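Local structure of protein argonaute (Marinitoga piezophila, 5I4A) at residues I299-S304 and D395-Q400; F351-E356 and A375-D380; L6-I11 and K136-S141. The protein uses short guide RNAs with a 5' hydroxyl to bind complementary DNA or RNA targets and, as an endonuclease, cleave them. All coordinates share one frame; numbering follows the deposited sequence.

Contact 1. Residues I299-S304 and D395-Q400; sequences IFFFSS and DNLILQ
L397 meets F301 and I299 with the end of its side chain, resting a methyl group against the place where the tip of I299 meets the F301 ring; both partners project from the same face of strand 295-302. The CD1 methyl does the touching. It comes obliquely to the CE1-CZ side of the F301 ring, and L397 CD1 is 3.9 Å from F301 CZ. The same methyl, L397 CD1, lies 4.2 Å from I299 CD1, where the two aliphatic chains run at about a right angle to each other. I299 reaches this far because its CG1 branch is folded between the backbone N and the carbonyl carbon (chi1 56°), with the chain then extended (chi2 176°). Its tip also presses on the aromatic side chain two residues on, with I299 CD1 3.6 Å from F301 CE1. The phenylalanine ring is therefore met by two methyl groups from different directions, and all three residues are buried. A third methyl, CB of A375, comes to the ring from the sheet itself. F301 also makes an edge-to-face stack with F393 and touches V360.

The contact spans two parallel strands that are not direct neighbours in the sheet of the Mid domain, whose parallel strands and flanking helices form a Rossmann-like fold. Strand 374-379 runs between them, bonded through its backbone to I299 and F301 on one side and continuing through helix 387-392 into strand 398-403, a beta-alpha-beta crossover. L399 lies against L389 and V390 of that helix. On the opposite face of strand 295-302, F300 packs on F319 of helix 312-320, and F302 stacks edge-to-face with F308 of helix 305-310.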
loop_
_atom_site.group_PDB
_atom_site.type_symbol
_atom_site.label_atom_id
_atom_site.label_comp_id
_atom_site.label_asym_id
_atom_site.label_seq_id
_atom_site.Cartn_x
_atom_site.Cartn_y
_atom_site.Cartn_z
ATOM N N ILE A 299 24.980 15.566 -17.067
ATOM C CA ILE A 299 24.677 16.455 -18.181
ATOM C C ILE A 299 23.232 16.917 -18.027
ATOM O O ILE A 299 22.462 16.363 -17.241
ATOM C CB ILE A 299 24.892 15.792 -19.560
ATOM C CG1 ILE A 299 24.072 14.505 -19.678
ATOM C CG2 ILE A 299 26.374 15.529 -19.811
ATOM C CD1 ILE A 299 24.170 13.849 -21.041
ATOM N N PHE A 300 22.866 17.942 -18.795
ATOM C CA PHE A 300 21.578 18.611 -18.663
ATOM C C PHE A 300 20.735 18.428 -19.920
ATOM O O PHE A 300 21.252 18.486 -21.042
ATOM C CB PHE A 300 21.755 20.116 -18.394
ATOM C CG PHE A 300 22.496 20.432 -17.125
ATOM C CD1 PHE A 300 23.877 20.538 -17.121
ATOM C CD2 PHE A 300 21.807 20.645 -15.940
ATOM C CE1 PHE A 300 24.558 20.839 -15.954
ATOM C CE2 PHE A 300 22.484 20.943 -14.773
ATOM C CZ PHE A 300 23.859 21.040 -14.781
ATOM N N PHE A 301 19.432 18.225 -19.727
ATOM C CA PHE A 301 18.468 18.165 -20.820
ATOM C C PHE A 301 17.359 19.172 -20.555
ATOM O O PHE A 301 16.712 19.126 -19.503
ATOM C CB PHE A 301 17.882 16.758 -20.978
ATOM C CG PHE A 301 18.842 15.760 -21.566
ATOM C CD1 PHE A 301 19.693 15.035 -20.749
ATOM C CD2 PHE A 301 18.890 15.550 -22.934
ATOM C CE1 PHE A 301 20.578 14.115 -21.290
ATOM C CE2 PHE A 301 19.771 14.635 -23.477
ATOM C CZ PHE A 301 20.617 13.920 -22.656
ATOM N N PHE A 302 17.135 20.069 -21.508
ATOM C CA PHE A 302 16.092 21.075 -21.405
ATOM C C PHE A 302 15.039 20.833 -22.479
ATOM O O PHE A 302 15.341 20.330 -23.565
ATOM C CB PHE A 302 16.663 22.489 -21.545
ATOM C CG PHE A 302 17.723 22.816 -20.532
ATOM C CD1 PHE A 302 19.052 22.510 -20.776
ATOM C CD2 PHE A 302 17.397 23.440 -19.342
ATOM C CE1 PHE A 302 20.026 22.810 -19.852
ATOM C CE2 PHE A 302 18.370 23.744 -18.415
ATOM C CZ PHE A 302 19.686 23.426 -18.671
ATOM N N SER A 303 13.794 21.198 -22.167
ATOM C CA SER A 303 12.710 20.992 -23.119
ATOM C C SER A 303 12.736 22.009 -24.254
ATOM O O SER A 303 12.088 21.785 -25.283
ATOM C CB SER A 303 11.363 21.039 -22.398
ATOM O OG SER A 303 11.123 22.320 -21.842
ATOM N N SER A 304 13.471 23.109 -24.096
ATOM C CA SER A 304 13.563 24.149 -25.114
ATOM C C SER A 304 14.655 25.126 -24.710
ATOM O O SER A 304 15.085 25.162 -23.553
ATOM C CB SER A 304 12.233 24.889 -25.293
ATOM O OG SER A 304 11.855 25.549 -24.095
ATOM N N ASP A 395 19.653 4.452 -22.667
ATOM C CA ASP A 395 19.803 3.534 -21.548
ATOM C C ASP A 395 21.153 3.650 -20.857
ATOM O O ASP A 395 21.306 3.141 -19.742
ATOM C CB ASP A 395 19.587 2.094 -22.018
ATOM C CG ASP A 395 18.185 1.862 -22.545
ATOM O OD1 ASP A 395 17.235 2.463 -22.000
ATOM O OD2 ASP A 395 18.033 1.084 -23.509
ATOM N N ASN A 396 22.131 4.302 -21.479
ATOM C CA ASN A 396 23.422 4.494 -20.833
ATOM C C ASN A 396 23.442 5.699 -19.901
ATOM O O ASN A 396 24.492 5.999 -19.324
ATOM C CB ASN A 396 24.526 4.625 -21.888
ATOM C CG ASN A 396 24.262 5.742 -22.878
ATOM O OD1 ASN A 396 23.114 6.045 -23.202
ATOM N ND2 ASN A 396 25.331 6.361 -23.367
ATOM N N LEU A 397 22.317 6.386 -19.730
ATOM C CA LEU A 397 22.213 7.521 -18.827
ATOM C C LEU A 397 21.276 7.194 -17.672
ATOM O O LEU A 397 20.299 6.458 -17.830
ATOM C CB LEU A 397 21.700 8.766 -19.558
ATOM C CG LEU A 397 22.522 9.263 -20.749
ATOM C CD1 LEU A 397 21.813 10.418 -21.433
ATOM C CD2 LEU A 397 23.913 9.678 -20.302
ATOM N N ILE A 398 21.587 7.756 -16.507
ATOM C CA ILE A 398 20.766 7.595 -15.311
ATOM C C ILE A 398 19.779 8.759 -15.296
ATOM O O ILE A 398 20.142 9.896 -14.984
ATOM C CB ILE A 398 21.619 7.556 -14.040
ATOM C CG1 ILE A 398 22.633 6.412 -14.115
ATOM C CG2 ILE A 398 20.735 7.399 -12.808
ATOM C CD1 ILE A 398 23.600 6.372 -12.947
ATOM N N LEU A 399 18.528 8.469 -15.633
ATOM C CA LEU A 399 17.512 9.503 -15.773
ATOM C C LEU A 399 17.197 10.122 -14.415
ATOM O O LEU A 399 16.805 9.419 -13.477
ATOM C CB LEU A 399 16.258 8.904 -16.409
ATOM C CG LEU A 399 15.052 9.800 -16.683
ATOM C CD1 LEU A 399 15.484 11.048 -17.411
ATOM C CD2 LEU A 399 14.023 9.040 -17.499
ATOM N N GLN A 400 17.371 11.441 -14.308
ATOM C CA GLN A 400 17.163 12.173 -13.058
ATOM C C GLN A 400 16.331 13.418 -13.331
ATOM O O GLN A 400 16.861 14.537 -13.371
ATOM C CB GLN A 400 18.498 12.539 -12.403
ATOM C CG GLN A 400 19.290 11.348 -11.867
ATOM C CD GLN A 400 18.650 10.717 -10.638
ATOM O OE1 GLN A 400 17.678 11.240 -10.094
ATOM N NE2 GLN A 400 19.198 9.591 -10.196
#

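Contact 2. Residues F351-E356 and A375-D380; sequences FLYNPE and AIVLLD. With nucleotides of chain B.
The phenol oxygen of Y353 donates a short hydrogen bond to L378, with Y353 OH 2.6 Å from L378 O, and also accepts a longer one from a water. Y353 follows strand 350-352, and L378 and L379 end strand 374-379 of the parallel Mid-domain sheet, beside the 5' nucleotide of the guide. The donor meets the carbonyl at a C=O...O angle of 138°, tilted 31° from the carbonyl plane, while on the tyrosine side the acceptor lies at the ring edge, in the plane of the ring. The water, 3.1 Å from Y353 OH, in turn accepts the backbone N-H of D380, so the hydroxyl is linked to the end of strand 374-379 directly at L378 and through the water at D380. Behind the hydroxyl the ring meets V377 obliquely, with Y353 CE1 3.6 Å from V377 CG1, the branch anti to the backbone N (chi1 -179°).

L379 sends its two methyls to different partners: L379 CD2 lies 4.0 Å from Y353 OH, and L379 CD1 is 3.5 Å from O2 of U1 of chain B. L378 O is also bonded by Q307, whose amide reaches D380 as well, and D380 forms a salt bridge with K404. With two donors on one buried carbonyl, and a phenol that both gives and receives, the polar groups here probably polarise one another and fix the position of the phenol oxygen.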
loop_
_atom_site.group_PDB
_atom_site.type_symbol
_atom_site.label_atom_id
_atom_site.label_comp_id
_atom_site.label_asym_id
_atom_site.label_seq_id
_atom_site.Cartn_x
_atom_site.Cartn_y
_atom_site.Cartn_z
ATOM N N PHE A 351 21.750 19.974 -23.410
ATOM C CA PHE A 351 21.154 19.392 -24.599
ATOM C C PHE A 351 19.645 19.552 -24.515
ATOM O O PHE A 351 19.086 19.847 -23.457
ATOM C CB PHE A 351 21.541 17.915 -24.751
ATOM C CG PHE A 351 23.015 17.667 -24.627
ATOM C CD1 PHE A 351 23.589 17.450 -23.387
ATOM C CD2 PHE A 351 23.830 17.673 -25.747
ATOM C CE1 PHE A 351 24.946 17.235 -23.264
ATOM C CE2 PHE A 351 25.190 17.456 -25.632
ATOM C CZ PHE A 351 25.748 17.239 -24.388
ATOM N N LEU A 352 18.983 19.356 -25.647
ATOM C CA LEU A 352 17.537 19.477 -25.723
ATOM C C LEU A 352 16.894 18.100 -25.813
ATOM O O LEU A 352 17.505 17.135 -26.280
ATOM C CB LEU A 352 17.119 20.321 -26.931
ATOM C CG LEU A 352 17.489 21.806 -26.918
ATOM C CD1 LEU A 352 17.049 22.474 -28.209
ATOM C CD2 LEU A 352 16.879 22.508 -25.713
ATOM N N TYR A 353 15.658 18.013 -25.332
ATOM C CA TYR A 353 14.814 16.862 -25.593
ATOM C C TYR A 353 13.475 17.364 -26.102
ATOM O O TYR A 353 13.085 18.508 -25.858
ATOM C CB TYR A 353 14.629 15.971 -24.352
ATOM C CG TYR A 353 13.763 16.556 -23.255
ATOM C CD1 TYR A 353 14.310 17.362 -22.267
ATOM C CD2 TYR A 353 12.404 16.278 -23.196
ATOM C CE1 TYR A 353 13.525 17.888 -21.259
ATOM C CE2 TYR A 353 11.613 16.799 -22.192
ATOM C CZ TYR A 353 12.179 17.604 -21.227
ATOM O OH TYR A 353 11.393 18.125 -20.222
ATOM N N ASN A 354 12.789 16.506 -26.837
ATOM C CA ASN A 354 11.483 16.850 -27.376
ATOM C C ASN A 354 10.437 16.617 -26.295
ATOM O O ASN A 354 10.128 15.464 -25.979
ATOM C CB ASN A 354 11.196 16.016 -28.630
ATOM C CG ASN A 354 9.897 16.401 -29.313
ATOM O OD1 ASN A 354 8.871 16.601 -28.665
ATOM N ND2 ASN A 354 9.935 16.494 -30.636
ATOM N N PRO A 355 9.864 17.675 -25.711
ATOM C CA PRO A 355 8.879 17.473 -24.637
ATOM C C PRO A 355 7.559 16.919 -25.131
ATOM O O PRO A 355 6.777 16.408 -24.321
ATOM C CB PRO A 355 8.707 18.879 -24.054
ATOM C CG PRO A 355 8.948 19.776 -25.223
ATOM C CD PRO A 355 10.000 19.098 -26.071
ATOM N N GLU A 356 7.287 17.015 -26.432
ATOM C CA GLU A 356 6.064 16.473 -27.007
ATOM C C GLU A 356 6.139 14.954 -27.112
ATOM O O GLU A 356 5.207 14.246 -26.713
ATOM C CB GLU A 356 5.832 17.106 -28.382
ATOM C CG GLU A 356 4.399 17.162 -28.856
ATOM C CD GLU A 356 4.292 17.787 -30.235
ATOM O OE1 GLU A 356 5.196 18.567 -30.604
ATOM O OE2 GLU A 356 3.317 17.489 -30.955
ATOM N N ALA A 375 21.439 12.241 -15.920
ATOM C CA ALA A 375 20.771 13.111 -16.878
ATOM C C ALA A 375 19.814 13.996 -16.087
ATOM O O ALA A 375 18.726 13.567 -15.698
ATOM C CB ALA A 375 20.050 12.304 -17.947
ATOM N N ILE A 376 20.235 15.235 -15.836
ATOM C CA ILE A 376 19.388 16.230 -15.179
ATOM C C ILE A 376 18.405 16.745 -16.226
ATOM O O ILE A 376 18.750 17.572 -17.076
ATOM C CB ILE A 376 20.214 17.362 -14.563
ATOM C CG1 ILE A 376 21.119 16.805 -13.456
ATOM C CG2 ILE A 376 19.302 18.450 -14.011
ATOM C CD1 ILE A 376 22.235 17.739 -13.039
ATOM N N VAL A 377 17.177 16.248 -16.170
ATOM C CA VAL A 377 16.161 16.520 -17.178
ATOM C C VAL A 377 15.138 17.456 -16.555
ATOM O O VAL A 377 14.446 17.085 -15.598
ATOM C CB VAL A 377 15.500 15.227 -17.673
ATOM C CG1 VAL A 377 14.454 15.532 -18.733
ATOM C CG2 VAL A 377 16.562 14.275 -18.201
ATOM N N LEU A 378 15.051 18.674 -17.083
ATOM C CA LEU A 378 14.150 19.676 -16.534
ATOM C C LEU A 378 12.753 19.484 -17.110
ATOM O O LEU A 378 12.560 19.552 -18.330
ATOM C CB LEU A 378 14.668 21.083 -16.828
ATOM C CG LEU A 378 15.809 21.596 -15.949
ATOM C CD1 LEU A 378 17.151 21.002 -16.362
ATOM C CD2 LEU A 378 15.851 23.118 -15.983
ATOM N N LEU A 379 11.786 19.234 -16.232
ATOM C CA LEU A 379 10.389 19.091 -16.613
ATOM C C LEU A 379 9.676 20.424 -16.436
ATOM O O LEU A 379 9.848 21.097 -15.417
ATOM C CB LEU A 379 9.700 18.016 -15.772
ATOM C CG LEU A 379 10.386 16.654 -15.634
ATOM C CD1 LEU A 379 9.603 15.757 -14.690
ATOM C CD2 LEU A 379 10.562 15.980 -16.989
ATOM N N ASP A 380 8.875 20.802 -17.434
ATOM C CA ASP A 380 8.126 22.051 -17.348
ATOM C C ASP A 380 7.030 21.983 -16.293
ATOM O O ASP A 380 6.717 22.994 -15.656
ATOM C CB ASP A 380 7.527 22.394 -18.710
ATOM C CG ASP A 380 8.570 22.873 -19.696
ATOM O OD1 ASP A 380 9.361 23.768 -19.333
ATOM O OD2 ASP A 380 8.605 22.346 -20.828
ATOM O "O5'" U B 1 10.239 11.457 -9.521
ATOM C "C5'" U B 1 11.227 12.154 -10.273
ATOM C "C4'" U B 1 10.717 13.483 -10.777
ATOM O "O4'" U B 1 9.729 13.254 -11.816
ATOM C "C3'" U B 1 10.050 14.372 -9.729
ATOM O "O3'" U B 1 10.389 15.739 -9.960
ATOM C "C2'" U B 1 8.560 14.158 -9.983
ATOM O "O2'" U B 1 7.745 15.254 -9.622
ATOM C "C1'" U B 1 8.518 13.907 -11.489
ATOM N N1 U B 1 7.416 13.022 -11.887
ATOM C C2 U B 1 6.496 13.449 -12.827
ATOM O O2 U B 1 6.551 14.543 -13.365
ATOM N N3 U B 1 5.507 12.539 -13.118
ATOM C C4 U B 1 5.351 11.277 -12.569
ATOM O O4 U B 1 4.413 10.564 -12.925
ATOM C C5 U B 1 6.341 10.916 -11.605
ATOM C C6 U B 1 7.312 11.782 -11.306
HETATM O O HOH W 1 8.359 18.583 -19.754
#

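Contact 3. Residues L6-I11 and K136-S141; sequences LNLYKI and KIHNIS. With nucleotides of chain B.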
loop_
_atom_site.group_PDB
_atom_site.type_symbol
_atom_site.label_atom_id
_atom_site.label_comp_id
_atom_site.label_asym_id
_atom_site.label_seq_id
_atom_site.Cartn_x
_atom_site.Cartn_y
_atom_site.Cartn_z
ATOM N N LEU A 6 -5.799 -1.261 22.245
ATOM C CA LEU A 6 -5.971 -1.630 20.849
ATOM C C LEU A 6 -7.460 -1.718 20.545
ATOM O O LEU A 6 -8.266 -2.063 21.413
ATOM C CB LEU A 6 -5.288 -2.965 20.514
ATOM C CG LEU A 6 -3.759 -2.999 20.528
ATOM C CD1 LEU A 6 -3.248 -4.323 19.972
ATOM C CD2 LEU A 6 -3.181 -1.821 19.753
ATOM N N ASN A 7 -7.822 -1.402 19.304
ATOM C CA ASN A 7 -9.224 -1.424 18.890
ATOM C C ASN A 7 -9.740 -2.835 18.628
ATOM O O ASN A 7 -10.556 -3.049 17.730
ATOM C CB ASN A 7 -9.405 -0.538 17.658
ATOM C CG ASN A 7 -8.681 -1.074 16.435
ATOM O OD1 ASN A 7 -7.746 -1.864 16.548
ATOM N ND2 ASN A 7 -9.114 -0.640 15.256
ATOM N N LEU A 8 -9.281 -3.812 19.403
ATOM C CA LEU A 8 -9.668 -5.204 19.236
ATOM C C LEU A 8 -10.734 -5.574 20.256
ATOM O O LEU A 8 -10.679 -5.145 21.414
ATOM C CB LEU A 8 -8.454 -6.123 19.382
ATOM C CG LEU A 8 -7.410 -5.962 18.277
ATOM C CD1 LEU A 8 -6.144 -6.738 18.601
ATOM C CD2 LEU A 8 -7.999 -6.417 16.954
ATOM N N TYR A 9 -11.707 -6.370 19.821
ATOM C CA TYR A 9 -12.823 -6.768 20.666
ATOM C C TYR A 9 -13.045 -8.265 20.533
ATOM O O TYR A 9 -13.190 -8.781 19.420
ATOM C CB TYR A 9 -14.089 -5.989 20.303
ATOM C CG TYR A 9 -13.960 -4.510 20.588
ATOM C CD1 TYR A 9 -14.224 -4.005 21.856
ATOM C CD2 TYR A 9 -13.553 -3.623 19.602
ATOM C CE1 TYR A 9 -14.099 -2.656 22.128
ATOM C CE2 TYR A 9 -13.426 -2.271 19.865
ATOM C CZ TYR A 9 -13.701 -1.794 21.129
ATOM O OH TYR A 9 -13.576 -0.451 21.400
ATOM N N LYS A 10 -13.074 -8.952 21.671
ATOM C CA LYS A 10 -13.162 -10.405 21.676
ATOM C C LYS A 10 -14.557 -10.856 21.263
ATOM O O LYS A 10 -15.564 -10.348 21.766
ATOM C CB LYS A 10 -12.816 -10.942 23.063
ATOM C CG LYS A 10 -12.590 -12.439 23.122
ATOM C CD LYS A 10 -12.074 -12.847 24.496
ATOM C CE LYS A 10 -11.938 -14.356 24.613
ATOM N NZ LYS A 10 -10.975 -14.900 23.619
ATOM N N ILE A 11 -14.613 -11.813 20.345
ATOM C CA ILE A 11 -15.872 -12.370 19.866
ATOM C C ILE A 11 -16.243 -13.547 20.756
ATOM O O ILE A 11 -15.474 -14.506 20.886
ATOM C CB ILE A 11 -15.763 -12.794 18.395
ATOM C CG1 ILE A 11 -15.668 -11.552 17.504
ATOM C CG2 ILE A 11 -16.942 -13.675 18.000
ATOM C CD1 ILE A 11 -14.991 -11.795 16.178
ATOM N N LYS A 136 -12.951 -5.477 10.811
ATOM C CA LYS A 136 -12.197 -6.619 10.312
ATOM C C LYS A 136 -12.121 -7.688 11.394
ATOM O O LYS A 136 -12.207 -7.393 12.588
ATOM C CB LYS A 136 -10.786 -6.214 9.869
ATOM C CG LYS A 136 -10.754 -5.405 8.582
ATOM C CD LYS A 136 -11.358 -6.196 7.438
ATOM C CE LYS A 136 -11.110 -5.520 6.103
ATOM N NZ LYS A 136 -11.283 -6.479 4.977
ATOM N N ILE A 137 -11.955 -8.935 10.960
ATOM C CA ILE A 137 -11.942 -10.098 11.842
ATOM C C ILE A 137 -10.517 -10.623 11.930
ATOM O O ILE A 137 -9.849 -10.798 10.904
ATOM C CB ILE A 137 -12.902 -11.191 11.342
ATOM C CG1 ILE A 137 -14.349 -10.696 11.396
ATOM C CG2 ILE A 137 -12.738 -12.468 12.153
ATOM C CD1 ILE A 137 -15.350 -11.688 10.844
ATOM N N HIS A 138 -10.058 -10.887 13.152
ATOM C CA HIS A 138 -8.689 -11.309 13.397
ATOM C C HIS A 138 -8.680 -12.561 14.259
ATOM O O HIS A 138 -9.458 -12.680 15.210
ATOM C CB HIS A 138 -7.891 -10.194 14.074
ATOM C CG HIS A 138 -8.029 -8.869 13.396
ATOM N ND1 HIS A 138 -7.242 -8.492 12.330
ATOM C CD2 HIS A 138 -8.879 -7.838 13.619
ATOM C CE1 HIS A 138 -7.593 -7.283 11.932
ATOM N NE2 HIS A 138 -8.585 -6.864 12.696
ATOM N N ASN A 139 -7.799 -13.494 13.916
ATOM C CA ASN A 139 -7.626 -14.744 14.651
ATOM C C ASN A 139 -6.291 -14.660 15.388
ATOM O O ASN A 139 -5.234 -14.940 14.815
ATOM C CB ASN A 139 -7.684 -15.940 13.705
ATOM C CG ASN A 139 -7.904 -17.253 14.432
ATOM O OD1 ASN A 139 -7.529 -18.317 13.941
ATOM N ND2 ASN A 139 -8.515 -17.184 15.608
ATOM N N ILE A 140 -6.342 -14.255 16.656
ATOM C CA ILE A 140 -5.154 -14.059 17.480
ATOM C C ILE A 140 -5.202 -15.041 18.641
ATOM O O ILE A 140 -6.192 -15.085 19.382
ATOM C CB ILE A 140 -5.058 -12.617 18.011
ATOM C CG1 ILE A 140 -5.291 -11.598 16.894
ATOM C CG2 ILE A 140 -3.705 -12.382 18.677
ATOM C CD1 ILE A 140 -5.296 -10.162 17.386
ATOM N N SER A 141 -4.126 -15.816 18.807
ATOM C CA SER A 141 -3.963 -16.710 19.958
ATOM C C SER A 141 -5.154 -17.651 20.125
ATOM O O SER A 141 -5.688 -17.812 21.225
ATOM C CB SER A 141 -3.726 -15.915 21.245
ATOM O OG SER A 141 -2.360 -15.575 21.401
ATOM P P A B 11 -10.517 -10.571 5.086
ATOM O OP1 A B 11 -11.279 -9.305 4.953
ATOM O OP2 A B 11 -10.332 -11.188 6.425
ATOM O "O5'" A B 11 -11.210 -11.635 4.130
ATOM C "C5'" A B 11 -10.908 -13.017 4.225
ATOM C "C4'" A B 11 -11.972 -13.839 3.553
ATOM O "O4'" A B 11 -13.197 -13.748 4.328
ATOM C "C3'" A B 11 -12.357 -13.353 2.162
ATOM O "O3'" A B 11 -11.519 -13.847 1.122
ATOM C "C2'" A B 11 -13.819 -13.767 2.040
ATOM O "O2'" A B 11 -13.947 -15.139 1.696
ATOM C "C1'" A B 11 -14.305 -13.578 3.472
ATOM N N9 A B 11 -14.847 -12.225 3.688
ATOM C C8 A B 11 -14.188 -11.063 4.019
ATOM N N7 A B 11 -14.981 -10.023 4.139
ATOM C C5 A B 11 -16.242 -10.547 3.865
ATOM C C6 A B 11 -17.527 -9.981 3.821
ATOM N N6 A B 11 -17.781 -8.688 4.065
ATOM N N1 A B 11 -18.556 -10.797 3.515
ATOM C C2 A B 11 -18.325 -12.093 3.270
ATOM N N3 A B 11 -17.166 -12.741 3.278
ATOM C C4 A B 11 -16.165 -11.898 3.586
ATOM P P U B 10 -8.500 -4.729 2.360
ATOM O OP1 U B 10 -9.028 -3.818 3.403
ATOM O OP2 U B 10 -7.113 -4.537 1.874
ATOM O "O5'" U B 10 -8.717 -6.234 2.827
ATOM O "O3'" U B 10 -9.068 -10.350 4.432
#
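L8 and H138 mark the closest approach of the two backbones, their CA atoms 8.5 Å apart, on strands that each pair antiparallel with strand 143-156 rather than with one another. Strands 127-140 and 143-156 form a long beta hairpin in linker L1, and the weakly bonded strand 8-10 of the N-terminal domain joins its second arm through backbone bonds of N7 with I148, Y9 with L146 and I11 with Y144.

The contact is carried by the fork of L8, which presents one methyl to each of two residues spaced along the first arm of the hairpin. L8 CD1 meets I140 CD1 tip to tip at 3.7 Å. The other branch turns to the imidazole, where L8 CD2 lies 3.7 Å from H138 CD2, the two side chains crossing at about a right angle and the methyl approaching the ring obliquely. A hydrogen bond between H138 NE2 and S147 OG holds the polar end of the ring against the second arm, while CD2, the carbon next to NE2, faces the leucine.

Around this apolar junction the PIWI domain closes in: I140 touches L564 and D565, L8 touches I551, and the side-chain amide of N7 bonds to the backbone of N550 and N552. The N-terminal segment, linker L1 and the PIWI domain thus meet here. Two residues before H138 on the same arm, K136 bends at its second torsion (chi2 -60°), packs on Y92 and extends to the guide. K136 NZ donates a 2.8 Å hydrogen bond to OP1 of A11 of chain B. A second, weak bond runs from K136 NZ to O5' of U10 of chain B, 3.4 Å away.

Overall arrangement
Contacts 1 and 2 share the parallel sheet of the Mid domain, and their centres lie about 7 Å apart. They touch directly: F302 N is 2.8 Å from F351 O, a probable strand-to-strand hydrogen bond, and S303 OG is 2.7 Å from D380 OD2, probably another hydrogen bond. Contact 3 belongs to the other lobe, with its centre about 52 Å from that of contact 1 and about 53 Å from that of contact 2, on the opposite side of the molecule's centre. The guide RNA connects these distant regions, as contact 2 adjoins U1 of chain B, while K136 beside contact 3 bonds the phosphate of A11 and, weakly, U10 of chain B. All three lie away from the catalytic residues of the PIWI domain.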